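Local atomic coordinates of diguanylate cyclase TpbB (Pseudomonas aeruginosa, PDB entry 4IOB), a protein that catalyses the magnesium-dependent condensation of two GTP molecules into the second messenger cyclic di-GMP through its cytoplasmic GGDEF domain. Residues 27-32 with 123-128. Numbering follows the deposited sequence.
Sequences QLAVLF and IALYPE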
# COMPACT_ATOMS: atom_id res chain seq x y z
N GLN A 27 14.83 -0.52 -11.24
CA GLN A 27 14.34 -1.05 -9.97
C GLN A 27 12.84 -0.83 -9.83
O GLN A 27 12.29 0.15 -10.33
CB GLN A 27 15.07 -0.42 -8.79
CG GLN A 27 16.56 -0.73 -8.75
CD GLN A 27 17.16 -0.51 -7.37
OE1 GLN A 27 16.60 0.21 -6.54
NE2 GLN A 27 18.31 -1.13 -7.12
N LEU A 28 12.17 -1.75 -9.15
CA LEU A 28 10.75 -1.62 -8.88
C LEU A 28 10.46 -2.00 -7.43
O LEU A 28 11.20 -2.78 -6.83
CB LEU A 28 9.92 -2.49 -9.83
CG LEU A 28 9.90 -4.00 -9.58
CD1 LEU A 28 9.17 -4.30 -8.28
CD2 LEU A 28 9.23 -4.72 -10.74
N ALA A 29 9.39 -1.44 -6.88
CA ALA A 29 9.03 -1.70 -5.49
C ALA A 29 7.57 -2.09 -5.35
O ALA A 29 6.71 -1.65 -6.12
CB ALA A 29 9.35 -0.49 -4.63
N VAL A 30 7.29 -2.92 -4.36
CA VAL A 30 5.92 -3.28 -4.01
C VAL A 30 5.64 -2.82 -2.59
O VAL A 30 6.32 -3.22 -1.65
CB VAL A 30 5.68 -4.79 -4.10
CG1 VAL A 30 4.34 -5.16 -3.49
CG2 VAL A 30 5.76 -5.26 -5.55
N LEU A 31 4.64 -1.96 -2.44
CA LEU A 31 4.24 -1.46 -1.13
C LEU A 31 2.91 -2.07 -0.71
O LEU A 31 1.97 -2.15 -1.51
CB LEU A 31 4.10 0.07 -1.16
CG LEU A 31 5.36 0.92 -1.05
CD1 LEU A 31 6.38 0.55 -2.11
CD2 LEU A 31 4.98 2.40 -1.15
N PHE A 32 2.84 -2.50 0.54
CA PHE A 32 1.61 -3.01 1.13
C PHE A 32 1.09 -2.02 2.15
O PHE A 32 1.82 -1.61 3.05
CB PHE A 32 1.88 -4.33 1.84
CG PHE A 32 1.51 -5.53 1.04
CD1 PHE A 32 0.47 -6.35 1.46
CD2 PHE A 32 2.19 -5.86 -0.12
CE1 PHE A 32 0.11 -7.47 0.74
CE2 PHE A 32 1.84 -6.98 -0.85
CZ PHE A 32 0.80 -7.79 -0.42
N ILE A 123 7.35 -2.28 2.66
CA ILE A 123 7.99 -2.04 1.37
C ILE A 123 8.96 -3.14 0.96
O ILE A 123 9.94 -3.41 1.66
CB ILE A 123 8.73 -0.69 1.36
CG1 ILE A 123 7.81 0.42 1.89
CG2 ILE A 123 9.24 -0.37 -0.03
CD1 ILE A 123 8.50 1.75 2.05
N ALA A 124 8.68 -3.77 -0.17
CA ALA A 124 9.57 -4.79 -0.73
C ALA A 124 10.20 -4.27 -2.02
O ALA A 124 9.53 -3.66 -2.85
CB ALA A 124 8.81 -6.08 -0.99
N LEU A 125 11.50 -4.52 -2.19
CA LEU A 125 12.24 -3.96 -3.31
C LEU A 125 12.79 -5.02 -4.26
O LEU A 125 13.12 -6.13 -3.85
CB LEU A 125 13.39 -3.09 -2.80
CG LEU A 125 13.01 -1.79 -2.09
CD1 LEU A 125 14.23 -1.19 -1.40
CD2 LEU A 125 12.41 -0.80 -3.07
N TYR A 126 12.89 -4.65 -5.53
CA TYR A 126 13.56 -5.48 -6.52
C TYR A 126 14.79 -4.76 -7.07
O TYR A 126 14.74 -3.56 -7.35
CB TYR A 126 12.62 -5.86 -7.66
CG TYR A 126 13.33 -6.57 -8.79
CD1 TYR A 126 13.46 -7.95 -8.79
CD2 TYR A 126 13.88 -5.86 -9.85
CE1 TYR A 126 14.11 -8.61 -9.81
CE2 TYR A 126 14.53 -6.51 -10.88
CZ TYR A 126 14.64 -7.89 -10.86
OH TYR A 126 15.29 -8.54 -11.88
N PRO A 127 15.90 -5.50 -7.23
CA PRO A 127 15.95 -6.92 -6.95
C PRO A 127 16.56 -7.23 -5.59
O PRO A 127 16.89 -8.38 -5.32
CB PRO A 127 16.86 -7.44 -8.06
CG PRO A 127 17.77 -6.29 -8.37
CD PRO A 127 17.16 -5.03 -7.83
N GLU A 128 16.70 -6.21 -4.75
CA GLU A 128 17.35 -6.38 -3.45
C GLU A 128 16.73 -7.50 -2.62
O GLU A 128 17.42 -8.44 -2.22
CB GLU A 128 17.34 -5.07 -2.66
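Val30 and Ala124 form the centre of an antiparallel ladder between strands 27-35 and 119-126, bonded in both directions. Val30 N donates to Ala124 O at 2.8 Å, and Ala124 N returns an almost straight bond to Val30 O, 176° at the hydrogen. This reciprocal pair fixes the register and places Ala29 opposite Leu125 and Leu31 opposite Ile123, both non-hydrogen-bonded pairs with their side chains on one face. In this largely buried setting the methyl CB of Ala29 meets Leu125 CD2, and Leu31 lies alongside Ile123, pointing the same way. The two gamma branches of Ile123 divide the leucine between them, CG2 3.7 Å from Leu31 CD1 and CG1 against Leu31 CG.

Tyr126 N donates to Leu28 O at 2.8 Å. Tyr126 CG is anti to the backbone N (chi1 173°), which carries the ring away from strand 27-32 and leaves CB to touch Leu28 CG at 3.8 Å. A cis peptide bond follows, and Pro127 folds back so that its CB sits over the centre of the tyrosine ring. At this more solvent-exposed end, the extended side chain of the partly exposed Gln27 passes Tyr126 O and only loosely approaches the exposed Pro127, NE2 to CD 4.1 Å.

Away from the magnesium-binding residues, the contact joins two adjacent inner strands of the GGDEF domain's mixed sheet, flanked by strands 78-86 and 155-157. Helix 89-102 packs on the face of Ala29, Ile123 and Leu125; on the other, helix 7-23 meets Leu28, Val30 and Tyr126, and helix 133-150 meets Leu28, Val30 and Ala124.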